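Long-range contacts in Ctr9 protein (Myceliophthora thermophila, PDB 6AF0), which probably binds the RNA polymerase II complex, as the tetratricopeptide-repeat scaffold subunit of the Paf1 transcription elongation complex: residues Lys416-Met421 and Glu456-Ala461; Lys450-Leu455 and Arg481-Glu486; Ala474-Leu479 and Leu495-Gln500; Gln500-Gln505 and Leu528-Leu533; Gln532-Ile537 and Phe554-Asp559. One frame throughout, in Å; residues are numbered along the deposited sequence.

Contact 1. Residues Lys416-Met421 and Glu456-Ala461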
# COMPACT_ATOMS: atom_id res chain seq x y z
N LYS A 416 3.22 -9.07 -6.85
CA LYS A 416 3.20 -8.12 -5.73
C LYS A 416 4.56 -7.49 -5.48
O LYS A 416 5.11 -7.56 -4.38
CB LYS A 416 2.60 -8.75 -4.47
CG LYS A 416 1.06 -8.74 -4.43
CD LYS A 416 0.44 -7.58 -5.22
CE LYS A 416 -1.04 -7.36 -4.94
NZ LYS A 416 -1.35 -7.05 -3.51
N ASN A 417 5.07 -6.84 -6.52
CA ASN A 417 6.37 -6.21 -6.42
C ASN A 417 6.42 -5.13 -5.35
O ASN A 417 5.63 -4.19 -5.38
CB ASN A 417 6.78 -5.59 -7.74
CG ASN A 417 8.08 -4.82 -7.62
OD1 ASN A 417 8.81 -4.98 -6.64
ND2 ASN A 417 8.36 -3.98 -8.60
N TYR A 418 7.37 -5.25 -4.45
CA TYR A 418 7.53 -4.30 -3.36
C TYR A 418 7.66 -2.85 -3.87
O TYR A 418 6.91 -1.98 -3.46
CB TYR A 418 8.75 -4.69 -2.51
CG TYR A 418 9.16 -3.69 -1.48
CD1 TYR A 418 9.95 -2.59 -1.83
CD2 TYR A 418 8.77 -3.83 -0.15
CE1 TYR A 418 10.33 -1.66 -0.88
CE2 TYR A 418 9.16 -2.90 0.81
CZ TYR A 418 9.93 -1.82 0.43
OH TYR A 418 10.31 -0.89 1.36
N GLU A 419 8.59 -2.61 -4.77
CA GLU A 419 8.88 -1.25 -5.24
C GLU A 419 7.70 -0.57 -5.93
O GLU A 419 7.53 0.65 -5.83
CB GLU A 419 10.07 -1.27 -6.20
CG GLU A 419 11.45 -1.37 -5.53
CD GLU A 419 11.91 -2.80 -5.19
OE1 GLU A 419 11.22 -3.80 -5.52
OE2 GLU A 419 12.99 -2.94 -4.58
N ALA A 420 6.92 -1.34 -6.68
CA ALA A 420 5.69 -0.83 -7.27
C ALA A 420 4.73 -0.45 -6.13
O ALA A 420 4.33 0.72 -6.01
CB ALA A 420 5.07 -1.87 -8.20
N MET A 421 4.42 -1.42 -5.27
CA MET A 421 3.51 -1.23 -4.15
C MET A 421 3.78 0.04 -3.34
O MET A 421 2.87 0.80 -3.04
CB MET A 421 3.54 -2.45 -3.22
CG MET A 421 2.91 -3.70 -3.82
SD MET A 421 2.17 -4.78 -2.58
CE MET A 421 3.56 -5.08 -1.49
N GLU A 456 0.11 -1.45 3.78
CA GLU A 456 0.01 -2.58 4.71
C GLU A 456 0.62 -3.83 4.10
O GLU A 456 1.10 -4.72 4.83
CB GLU A 456 -1.45 -2.88 5.07
CG GLU A 456 -1.99 -2.04 6.22
CD GLU A 456 -0.99 -1.91 7.36
OE1 GLU A 456 -0.62 -0.77 7.71
OE2 GLU A 456 -0.54 -2.95 7.90
N GLY A 457 0.56 -3.90 2.77
CA GLY A 457 1.28 -4.92 2.02
C GLY A 457 2.78 -4.70 2.09
O GLY A 457 3.55 -5.66 2.08
N VAL A 458 3.19 -3.44 2.13
CA VAL A 458 4.57 -3.07 2.39
C VAL A 458 4.98 -3.43 3.82
O VAL A 458 6.12 -3.80 4.06
CB VAL A 458 4.79 -1.57 2.17
CG1 VAL A 458 6.14 -1.12 2.72
CG2 VAL A 458 4.69 -1.23 0.69
N ARG A 459 4.07 -3.31 4.77
CA ARG A 459 4.36 -3.71 6.15
C ARG A 459 4.57 -5.21 6.23
O ARG A 459 5.47 -5.68 6.93
CB ARG A 459 3.25 -3.28 7.10
CG ARG A 459 3.50 -1.92 7.72
CD ARG A 459 2.34 -1.49 8.59
NE ARG A 459 2.77 -0.51 9.59
CZ ARG A 459 2.15 -0.28 10.75
NH1 ARG A 459 2.65 0.63 11.57
NH2 ARG A 459 1.06 -0.95 11.09
N SER A 460 3.74 -5.96 5.52
CA SER A 460 3.92 -7.40 5.36
C SER A 460 5.33 -7.74 4.86
O SER A 460 5.93 -8.73 5.29
CB SER A 460 2.89 -7.94 4.37
OG SER A 460 1.68 -7.22 4.50
N ALA A 461 5.84 -6.92 3.94
CA ALA A 461 7.20 -7.07 3.40
C ALA A 461 8.28 -6.87 4.46
O ALA A 461 9.32 -7.52 4.43
CB ALA A 461 7.43 -6.11 2.24
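Y418 and M421, on the first turn of helix 418-435, pack against G457, V458 and A461 near the far end of helix 445-463. The two helices follow each other in the alpha-solenoid built by the tetratricopeptide-repeat (TPR) architecture of this chain, and the backbones come nearest at Y418 and V458, with 6.6 Å between their CA atoms. The side chain of M421 can be followed outwards. Its CB lies 4.3 Å from V458 CG2, the branch of the valine that stands beside its own backbone N. With CG anti to the carbonyl carbon (chi1 -70°), the chain heads for the partner helix, then bends about CB-CG and again about CG-SD. CG and SD carry it to the terminal CE, which reaches the helix backbone, 3.6 Å from G457 O and 4.0 Å from V458 N, where glycine interposes no side chain.

Y418 works on the other flank. Its CG is anti to the backbone N (chi1 171°), which swings the ring across to the second helix, and the tyrosine and V458 side chains cross at about a right angle. V458 CG1 meets the ring obliquely at Y418 CE2, 4.0 Å away, whereas the methyl of A461 sits in the ring plane at its edge. No hydrogen bond joins the two segments. The turn that presents Y418 and M421 is instead secured from within its own segment: N417 occupies the N-cap position, and its OD1 accepts from E419 N at 3.0 Å, the donor lying well above the carbonyl plane.

Contact 2. Residues Lys450-Leu455 and Arg481-Glu486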
# COMPACT_ATOMS: atom_id res chain seq x y z
N LYS A 450 -7.12 2.06 -1.29
CA LYS A 450 -6.04 1.53 -2.13
C LYS A 450 -4.67 1.83 -1.50
O LYS A 450 -3.84 0.94 -1.38
CB LYS A 450 -6.09 2.10 -3.56
CG LYS A 450 -7.27 1.62 -4.39
CD LYS A 450 -7.33 2.32 -5.74
CE LYS A 450 -8.68 2.07 -6.42
NZ LYS A 450 -8.92 0.63 -6.71
N ALA A 451 -4.46 3.07 -1.07
CA ALA A 451 -3.21 3.44 -0.44
C ALA A 451 -2.97 2.61 0.83
O ALA A 451 -1.94 1.97 0.98
CB ALA A 451 -3.19 4.93 -0.13
N ILE A 452 -3.95 2.61 1.72
CA ILE A 452 -3.82 1.87 2.98
C ILE A 452 -3.43 0.42 2.74
O ILE A 452 -2.46 -0.06 3.32
CB ILE A 452 -5.13 1.94 3.80
CG1 ILE A 452 -5.33 3.37 4.32
CG2 ILE A 452 -5.11 0.96 4.96
CD1 ILE A 452 -6.67 3.59 4.99
N SER A 453 -4.18 -0.26 1.88
CA SER A 453 -3.89 -1.66 1.52
C SER A 453 -2.48 -1.89 0.97
O SER A 453 -1.82 -2.87 1.32
CB SER A 453 -4.88 -2.15 0.48
OG SER A 453 -5.12 -1.14 -0.48
N LEU A 454 -2.04 -0.98 0.10
CA LEU A 454 -0.70 -1.06 -0.48
C LEU A 454 0.41 -0.94 0.54
O LEU A 454 1.36 -1.72 0.53
CB LEU A 454 -0.51 0.01 -1.57
CG LEU A 454 -1.25 -0.26 -2.89
CD1 LEU A 454 -0.73 0.61 -4.03
CD2 LEU A 454 -1.17 -1.72 -3.29
N LEU A 455 0.28 0.02 1.44
CA LEU A 455 1.31 0.25 2.45
C LEU A 455 1.24 -0.78 3.61
O LEU A 455 2.22 -0.97 4.33
CB LEU A 455 1.21 1.69 2.95
CG LEU A 455 1.21 2.77 1.83
CD1 LEU A 455 1.22 4.19 2.35
CD2 LEU A 455 2.39 2.62 0.90
N ARG A 481 -1.29 9.23 8.84
CA ARG A 481 -2.26 10.21 8.42
C ARG A 481 -3.50 9.55 7.78
O ARG A 481 -4.61 10.00 8.00
CB ARG A 481 -1.61 11.25 7.51
CG ARG A 481 -2.63 12.21 6.95
CD ARG A 481 -2.06 13.51 6.44
NE ARG A 481 -3.15 14.29 5.86
CZ ARG A 481 -3.01 15.48 5.31
NH1 ARG A 481 -1.81 16.04 5.27
NH2 ARG A 481 -4.07 16.12 4.80
N LEU A 482 -3.32 8.49 7.00
CA LEU A 482 -4.46 7.82 6.35
C LEU A 482 -5.40 7.30 7.39
O LEU A 482 -6.61 7.52 7.32
CB LEU A 482 -4.02 6.66 5.44
CG LEU A 482 -3.26 7.09 4.17
CD1 LEU A 482 -2.66 5.91 3.41
CD2 LEU A 482 -4.13 7.92 3.24
N TYR A 483 -4.84 6.64 8.38
CA TYR A 483 -5.61 6.02 9.42
C TYR A 483 -6.24 7.06 10.35
O TYR A 483 -7.34 6.85 10.89
CB TYR A 483 -4.72 5.07 10.20
CG TYR A 483 -4.55 3.72 9.57
CD1 TYR A 483 -5.65 3.01 9.10
CD2 TYR A 483 -3.30 3.12 9.49
CE1 TYR A 483 -5.50 1.75 8.54
CE2 TYR A 483 -3.15 1.85 8.94
CZ TYR A 483 -4.25 1.17 8.47
OH TYR A 483 -4.09 -0.09 7.93
N GLU A 484 -5.55 8.19 10.51
CA GLU A 484 -5.97 9.30 11.41
C GLU A 484 -7.48 9.59 11.50
O GLU A 484 -8.05 9.66 12.58
CB GLU A 484 -5.21 10.57 11.00
CG GLU A 484 -5.80 11.89 11.44
CD GLU A 484 -5.24 13.04 10.61
OE1 GLU A 484 -4.01 13.15 10.47
OE2 GLU A 484 -6.03 13.83 10.07
N SER A 485 -8.13 9.74 10.36
CA SER A 485 -9.48 10.26 10.35
C SER A 485 -10.48 9.31 11.03
O SER A 485 -11.27 9.74 11.83
CB SER A 485 -9.91 10.60 8.92
OG SER A 485 -9.85 9.47 8.09
N GLU A 486 -10.43 8.02 10.71
CA GLU A 486 -11.46 7.07 11.11
C GLU A 486 -10.93 5.86 11.88
O GLU A 486 -11.69 5.22 12.60
CB GLU A 486 -12.23 6.61 9.87
CG GLU A 486 -13.00 5.30 9.99
CD GLU A 486 -13.85 5.00 8.76
OE1 GLU A 486 -14.67 5.87 8.38
OE2 GLU A 486 -13.69 3.90 8.18
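I452 and L482 share the same first torsion, CG1 of the isoleucine and CG of the leucine both lying anti to the carbonyl carbon (chi1 -70° and -69°), and this sends the two side chains past each other in opposite directions between helices 445-463 and 473-484. These helices are neighbours in chain order, and their packing is a step of the TPR-type alpha-solenoid. The backbones are closest at the same two residues, whose CA atoms are 6.9 Å apart.

The two branches of I452 meet different partners for the most part. CG1 lies alongside L482, 3.7 Å from L482 CB, and CD1 beyond it reaches both L482 and the Y483 ring. CG2, which lies anti to the backbone N, turns to Y483 and meets the phenol end of the ring obliquely, 3.6 Å from Y483 CZ. The tyrosine thus borders the isoleucine with its far end, and its hydroxyl also packs against the side chain of E456 one turn further along helix 445-463.

L482 closes the other side of the contact. Its CD1 methyl enters between A451 and I452, 3.7 Å from A451 CB and 3.8 Å from I452 CG1. F433 adds to this packing, so L482 is met by side chains of the two preceding helices, 418-435 and 445-463. No polar bond crosses between the segments. The interface tapers at L455, whose CD1 approaches L482 CD1 to 4.4 Å.

Contact 3. Residues Ala474-Leu479 and Leu495-Gln500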
# COMPACT_ATOMS: atom_id res chain seq x y z
N ALA A 474 8.82 7.60 6.09
CA ALA A 474 7.85 8.20 5.19
C ALA A 474 6.57 7.37 5.01
O ALA A 474 5.46 7.93 5.05
CB ALA A 474 8.50 8.45 3.84
N VAL A 475 6.72 6.06 4.82
CA VAL A 475 5.58 5.15 4.66
C VAL A 475 4.73 5.11 5.93
O VAL A 475 3.50 5.09 5.85
CB VAL A 475 6.03 3.70 4.36
CG1 VAL A 475 4.87 2.73 4.43
CG2 VAL A 475 6.70 3.61 3.00
N LEU A 476 5.39 5.08 7.08
CA LEU A 476 4.71 5.04 8.37
C LEU A 476 3.91 6.32 8.65
O LEU A 476 2.78 6.27 9.15
CB LEU A 476 5.72 4.81 9.50
CG LEU A 476 6.22 3.38 9.65
CD1 LEU A 476 7.48 3.36 10.49
CD2 LEU A 476 5.14 2.50 10.24
N LEU A 477 4.51 7.46 8.33
CA LEU A 477 3.88 8.75 8.53
C LEU A 477 2.65 8.94 7.67
O LEU A 477 1.63 9.45 8.13
CB LEU A 477 4.87 9.86 8.19
CG LEU A 477 6.13 9.90 9.04
CD1 LEU A 477 6.97 11.10 8.59
CD2 LEU A 477 5.79 9.99 10.53
N ASN A 478 2.76 8.58 6.40
CA ASN A 478 1.64 8.64 5.48
C ASN A 478 0.51 7.76 5.99
O ASN A 478 -0.63 8.21 6.17
CB ASN A 478 2.09 8.21 4.07
CG ASN A 478 2.87 9.30 3.34
OD1 ASN A 478 2.93 10.46 3.78
ND2 ASN A 478 3.45 8.94 2.22
N LEU A 479 0.86 6.52 6.27
CA LEU A 479 -0.07 5.54 6.76
C LEU A 479 -0.72 5.98 8.07
O LEU A 479 -1.83 5.58 8.38
CB LEU A 479 0.69 4.24 6.99
CG LEU A 479 -0.13 2.96 6.99
CD1 LEU A 479 -0.74 2.75 5.62
CD2 LEU A 479 0.78 1.80 7.36
N LEU A 495 2.80 5.85 14.70
CA LEU A 495 3.63 6.94 15.22
C LEU A 495 4.48 6.48 16.37
O LEU A 495 5.53 7.05 16.61
CB LEU A 495 2.77 8.13 15.65
CG LEU A 495 2.07 8.93 14.55
CD1 LEU A 495 1.57 10.26 15.09
CD2 LEU A 495 2.99 9.17 13.35
N GLN A 496 4.02 5.46 17.09
CA GLN A 496 4.84 4.82 18.11
C GLN A 496 6.08 4.12 17.54
O GLN A 496 7.16 4.18 18.13
CB GLN A 496 4.01 3.84 18.92
CG GLN A 496 2.94 4.51 19.75
CD GLN A 496 1.95 3.51 20.32
OE1 GLN A 496 2.03 2.32 20.04
NE2 GLN A 496 1.02 3.98 21.12
N GLN A 497 5.93 3.45 16.41
CA GLN A 497 7.06 2.79 15.75
C GLN A 497 7.96 3.80 15.03
O GLN A 497 9.14 3.53 14.78
CB GLN A 497 6.59 1.74 14.75
CG GLN A 497 5.39 0.92 15.20
CD GLN A 497 4.91 -0.03 14.13
OE1 GLN A 497 5.64 -0.35 13.19
NE2 GLN A 497 3.67 -0.48 14.25
N VAL A 498 7.41 4.95 14.67
CA VAL A 498 8.20 6.03 14.12
C VAL A 498 8.99 6.66 15.25
O VAL A 498 10.11 7.13 15.05
CB VAL A 498 7.34 7.11 13.45
CG1 VAL A 498 8.19 8.27 12.94
CG2 VAL A 498 6.53 6.51 12.31
N GLU A 499 8.39 6.70 16.44
CA GLU A 499 9.09 7.14 17.65
C GLU A 499 10.34 6.27 17.81
O GLU A 499 11.47 6.77 17.82
CB GLU A 499 8.15 7.04 18.86
CG GLU A 499 8.75 7.33 20.24
CD GLU A 499 7.76 7.04 21.39
OE1 GLU A 499 6.66 6.49 21.17
OE2 GLU A 499 8.10 7.38 22.55
N GLN A 500 10.12 4.96 17.85
CA GLN A 500 11.20 3.98 18.03
C GLN A 500 12.30 4.07 16.98
O GLN A 500 13.48 4.13 17.30
CB GLN A 500 10.65 2.56 18.09
CG GLN A 500 9.98 2.22 19.42
CD GLN A 500 10.46 0.90 19.98
OE1 GLN A 500 9.67 -0.04 20.14
NE2 GLN A 500 11.75 0.81 20.29
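This is a buried, apolar contact between two successive antiparallel helices, 473-484 and 488-504, in which L476 and L477 face V498 within the TPR-type alpha-solenoid. The segment axes approach to 9.4 Å and their directions differ by 154°, the arrangement of a helical hairpin closed by the short connection between the two helices. No hydrogen bond crosses, and the contact is carried by branched aliphatic side chains.

V498 turns both methyls to the leucines. CG2, anti to the carbonyl carbon, lies mainly against L476, 3.4 Å from L476 CB and 3.8 Å from L476 CD1; these two side chains run past one another in opposite senses. CG1, anti to the backbone N (chi1 177°), points to L477 and meets L477 CD2 at 3.8 Å, with the side chains about perpendicular. L477 CD2 is near both valine methyls and also approaches L495, which starts out on the averted side of its helix and brings its CD2 round to the interface.

Beyond this hairpin, L495 packs on L533, N536 and I537 of helix 531-543, so it joins the pair to the next helix. R459 of helix 445-463 touches both L476 and Q497 from the preceding side. Q497 borders the leucine core: its chain is extended beyond CG and crosses L476 at about a right angle, placing Q497 OE1 4.1 Å from L476 CD2.

Contact 4. Residues Gln500-Gln505 and Leu528-Leu533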
# COMPACT_ATOMS: atom_id res chain seq x y z
N GLN A 500 10.12 4.96 17.85
CA GLN A 500 11.20 3.98 18.03
C GLN A 500 12.30 4.07 16.98
O GLN A 500 13.48 4.13 17.30
CB GLN A 500 10.65 2.56 18.09
CG GLN A 500 9.98 2.22 19.42
CD GLN A 500 10.46 0.90 19.98
OE1 GLN A 500 9.67 -0.04 20.14
NE2 GLN A 500 11.75 0.81 20.29
N LEU A 501 11.94 4.11 15.72
CA LEU A 501 12.95 4.31 14.69
C LEU A 501 13.75 5.60 14.90
O LEU A 501 14.95 5.63 14.67
CB LEU A 501 12.34 4.25 13.28
CG LEU A 501 12.30 2.83 12.68
CD1 LEU A 501 11.34 1.91 13.43
CD2 LEU A 501 11.96 2.89 11.20
N GLU A 502 13.09 6.67 15.34
CA GLU A 502 13.75 7.97 15.55
C GLU A 502 14.71 7.92 16.74
O GLU A 502 15.81 8.50 16.67
CB GLU A 502 12.73 9.11 15.74
CG GLU A 502 12.45 9.94 14.49
CD GLU A 502 13.66 10.71 14.01
OE1 GLU A 502 13.99 11.76 14.61
OE2 GLU A 502 14.29 10.28 13.03
N ILE A 503 14.29 7.24 17.82
CA ILE A 503 15.10 7.15 19.05
C ILE A 503 16.31 6.23 18.85
O ILE A 503 17.41 6.51 19.36
CB ILE A 503 14.27 6.73 20.33
CG1 ILE A 503 13.76 5.28 20.28
CG2 ILE A 503 13.10 7.67 20.58
CD1 ILE A 503 14.57 4.33 21.13
N ASP A 504 16.11 5.15 18.09
CA ASP A 504 17.17 4.17 17.86
C ASP A 504 18.35 4.85 17.20
O ASP A 504 19.48 4.70 17.64
CB ASP A 504 16.66 2.99 17.01
CG ASP A 504 15.68 2.08 17.77
OD1 ASP A 504 15.21 2.44 18.87
OD2 ASP A 504 15.37 0.99 17.25
N GLN A 505 18.08 5.63 16.16
CA GLN A 505 19.13 6.41 15.50
C GLN A 505 19.54 7.65 16.31
O GLN A 505 19.29 7.74 17.51
CB GLN A 505 18.70 6.83 14.08
CG GLN A 505 19.45 6.12 12.96
CD GLN A 505 19.69 7.02 11.77
OE1 GLN A 505 18.76 7.63 11.25
NE2 GLN A 505 20.94 7.12 11.33
N LEU A 528 13.28 13.70 23.32
CA LEU A 528 13.11 14.91 22.60
C LEU A 528 13.48 14.56 21.14
O LEU A 528 14.63 14.71 20.71
CB LEU A 528 13.96 16.02 23.24
CG LEU A 528 13.94 16.11 24.78
CD1 LEU A 528 14.46 17.47 25.25
CD2 LEU A 528 12.57 15.87 25.39
N LEU A 529 12.47 14.02 20.43
CA LEU A 529 12.51 13.78 18.98
C LEU A 529 11.83 14.99 18.32
O LEU A 529 11.46 15.94 19.02
CB LEU A 529 11.74 12.50 18.64
CG LEU A 529 12.13 11.16 19.24
CD1 LEU A 529 13.05 11.34 20.43
CD2 LEU A 529 10.89 10.38 19.66
N PRO A 530 11.63 14.98 16.99
CA PRO A 530 10.99 16.18 16.44
C PRO A 530 9.59 16.43 17.04
O PRO A 530 8.83 15.47 17.30
CB PRO A 530 10.92 15.90 14.93
CG PRO A 530 11.90 14.81 14.66
CD PRO A 530 12.01 14.02 15.94
N PRO A 531 9.26 17.71 17.28
CA PRO A 531 8.04 18.15 17.97
C PRO A 531 6.72 17.65 17.36
O PRO A 531 5.78 17.31 18.09
CB PRO A 531 8.11 19.67 17.85
CG PRO A 531 9.55 19.97 17.73
CD PRO A 531 10.11 18.86 16.92
N GLN A 532 6.64 17.63 16.04
CA GLN A 532 5.39 17.29 15.40
C GLN A 532 5.02 15.85 15.75
O GLN A 532 3.88 15.56 16.14
CB GLN A 532 5.51 17.48 13.90
CG GLN A 532 5.76 18.94 13.50
CD GLN A 532 7.22 19.29 13.42
OE1 GLN A 532 8.08 18.56 13.92
NE2 GLN A 532 7.52 20.41 12.77
N LEU A 533 5.99 14.96 15.63
CA LEU A 533 5.74 13.57 15.97
C LEU A 533 5.20 13.44 17.41
O LEU A 533 4.19 12.80 17.64
CB LEU A 533 7.03 12.75 15.80
CG LEU A 533 6.93 11.26 16.13
CD1 LEU A 533 5.97 10.53 15.21
CD2 LEU A 533 8.29 10.58 16.05
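I503 and L529 make the apolar part of this contact, methyl against methyl. I503 CG2 faces the forked end of the leucine, 3.6 Å from L529 CD2 and 3.7 Å from L529 CD1, and the two side chains meet at a slant. The isoleucine has its CG1 between the backbone N and the carbonyl carbon (chi1 68°), which leaves CG2 beside the backbone N and turned to the leucine, while the rest of the side chain leads away from it. The aliphatic base of E502 continues this patch, with E502 CB 4.1 Å from L529 CG, and E502 CG comes more loosely within 4.5 Å of L533 CD2.

The contact lies at the surface, where the end of helix 488-504 meets the approach to helix 531-543, the first helix of a probable TPR unit. P530 occupies the N-cap position of that helix. The contact bridges successive helices of the alpha-solenoid across a connection that is partly unmodelled. L529 O accepts a hydrogen bond from S560 OG of helix 547-566, which ties this part of the connection to the following helix as well.

No hydrogen bond joins the two segments, and the second kind of interaction sets a carboxylate against a proline ring, oxygen to carbon. E502 and P530 come from opposite directions, the glutamate bending at chi2 (-65°) to bring its acid group over. E502 OE1 lies 3.3 Å from P530 CD and 3.7 Å from P530 CG.

Contact 5. Residues Gln532-Ile537 and Phe554-Asp559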
# COMPACT_ATOMS: atom_id res chain seq x y z
N GLN A 532 6.64 17.63 16.04
CA GLN A 532 5.39 17.29 15.40
C GLN A 532 5.02 15.85 15.75
O GLN A 532 3.88 15.56 16.14
CB GLN A 532 5.51 17.48 13.90
CG GLN A 532 5.76 18.94 13.50
CD GLN A 532 7.22 19.29 13.42
OE1 GLN A 532 8.08 18.56 13.92
NE2 GLN A 532 7.52 20.41 12.77
N LEU A 533 5.99 14.96 15.63
CA LEU A 533 5.74 13.57 15.97
C LEU A 533 5.20 13.44 17.41
O LEU A 533 4.19 12.80 17.64
CB LEU A 533 7.03 12.75 15.80
CG LEU A 533 6.93 11.26 16.13
CD1 LEU A 533 5.97 10.53 15.21
CD2 LEU A 533 8.29 10.58 16.05
N LEU A 534 5.89 14.05 18.36
CA LEU A 534 5.51 13.99 19.77
C LEU A 534 4.13 14.57 20.02
O LEU A 534 3.34 14.01 20.77
CB LEU A 534 6.52 14.75 20.62
CG LEU A 534 7.99 14.32 20.50
CD1 LEU A 534 8.86 15.29 21.28
CD2 LEU A 534 8.18 12.90 21.00
N ASN A 535 3.85 15.70 19.37
CA ASN A 535 2.53 16.33 19.47
C ASN A 535 1.43 15.39 19.01
O ASN A 535 0.47 15.14 19.73
CB ASN A 535 2.46 17.61 18.65
CG ASN A 535 1.14 18.34 18.82
OD1 ASN A 535 1.06 19.34 19.53
ND2 ASN A 535 0.09 17.84 18.18
N ASN A 536 1.57 14.86 17.80
CA ASN A 536 0.52 14.01 17.28
C ASN A 536 0.30 12.82 18.20
O ASN A 536 -0.82 12.50 18.57
CB ASN A 536 0.81 13.56 15.86
CG ASN A 536 0.87 14.72 14.88
OD1 ASN A 536 0.90 15.89 15.27
ND2 ASN A 536 0.89 14.41 13.58
N ILE A 537 1.39 12.20 18.63
CA ILE A 537 1.29 11.06 19.52
C ILE A 537 0.47 11.54 20.69
O ILE A 537 -0.49 10.88 21.09
CB ILE A 537 2.67 10.54 19.97
CG1 ILE A 537 3.45 9.99 18.77
CG2 ILE A 537 2.50 9.44 21.01
CD1 ILE A 537 4.84 9.54 19.09
N PHE A 554 3.11 16.40 25.06
CA PHE A 554 3.10 17.82 24.70
C PHE A 554 4.26 18.58 25.33
O PHE A 554 4.88 19.41 24.66
CB PHE A 554 1.80 18.50 25.11
CG PHE A 554 0.60 17.98 24.38
CD1 PHE A 554 0.60 17.93 23.00
CD2 PHE A 554 -0.52 17.53 25.08
CE1 PHE A 554 -0.49 17.44 22.31
CE2 PHE A 554 -1.61 17.04 24.40
CZ PHE A 554 -1.60 17.00 23.01
N GLN A 555 4.52 18.33 26.61
CA GLN A 555 5.59 19.02 27.31
C GLN A 555 6.89 18.67 26.65
O GLN A 555 7.72 19.55 26.40
CB GLN A 555 5.64 18.64 28.79
CG GLN A 555 6.70 19.39 29.58
CD GLN A 555 6.57 20.90 29.46
OE1 GLN A 555 7.46 21.59 28.94
NE2 GLN A 555 5.43 21.42 29.93
N ALA A 556 7.05 17.39 26.34
CA ALA A 556 8.25 16.88 25.67
C ALA A 556 8.45 17.54 24.30
O ALA A 556 9.58 17.81 23.89
CB ALA A 556 8.17 15.37 25.51
N ALA A 557 7.34 17.79 23.61
CA ALA A 557 7.36 18.49 22.33
C ALA A 557 7.85 19.93 22.45
O ALA A 557 8.65 20.40 21.63
CB ALA A 557 5.97 18.50 21.73
N LEU A 558 7.34 20.62 23.47
CA LEU A 558 7.78 21.97 23.78
C LEU A 558 9.27 22.01 24.07
O LEU A 558 10.00 22.81 23.49
CB LEU A 558 7.01 22.52 24.98
CG LEU A 558 5.56 22.92 24.71
CD1 LEU A 558 4.86 23.33 25.99
CD2 LEU A 558 5.49 24.06 23.69
N ASP A 559 9.73 21.14 24.95
CA ASP A 559 11.15 21.10 25.28
C ASP A 559 11.93 20.92 23.99
O ASP A 559 12.84 21.69 23.68
CB ASP A 559 11.43 19.97 26.25
CG ASP A 559 10.78 20.20 27.59
OD1 ASP A 559 10.59 21.39 27.97
OD2 ASP A 559 10.46 19.20 28.27
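L534 and A557, and likewise N535 and F554, bring their CA atoms to 5.5 Å of each other, so the backbones of helices 531-543 and 547-566 run close together here. The segment axes are 8.1 Å apart and antiparallel, with an angle of 166°. The pair is consistent with the helical hairpin of a single TPR unit, in which small residues let the two helices pack closely.

A557 supplies that smallness. Its CB lies 3.9 Å from L534 CB, and its CA is met by L534 CD1 at 3.7 Å. The same CD1 methyl also rests on the backbone at A556 O, so the leucine reaches over a patch made of two alanines and their main chain.

At the other side N535 and F554 face each other. With its CG anti to the backbone N (chi1 -175°), the asparagine leans its amide to the phenyl ring: N535 CG lies in the ring plane, at the edge, 4.0 Å from F554 CE1, and the two planes are turned 62° apart. N535 OD1 approaches the same F554 CE1 to 3.7 Å, and N535 O meets the ring obliquely. F554 also packs on another protein chain.

No hydrogen bond joins the two segments; close packing of L534 on the alanines and of the N535 amide at the F554 ring joins them instead. The polar side chain in the contact, N535, has its amide nitrogen hydrogen-bonded to the backbone of another protein chain, so the same residue serves both the hairpin and the assembly.

The five contacts follow the chain through six successive helices, 418-435 to 547-566, each contact joining one helix to the next. Contacts 1 and 2 share helix 445-463, contacts 2 and 3 helix 473-484, contacts 3 and 4 helix 488-504, and contacts 4 and 5 helix 531-543. Centres of successive contacts lie 14, 12, 10 and 10 Å apart, and each touches the next, whereas contacts 1 and 5 are about 30 Å apart between centres. The series starts about 7 Å from the centre of the chain and moves outwards to about 27 Å, a continuous stretch of the TPR-type alpha-solenoid whose helices also pack against other protein chains.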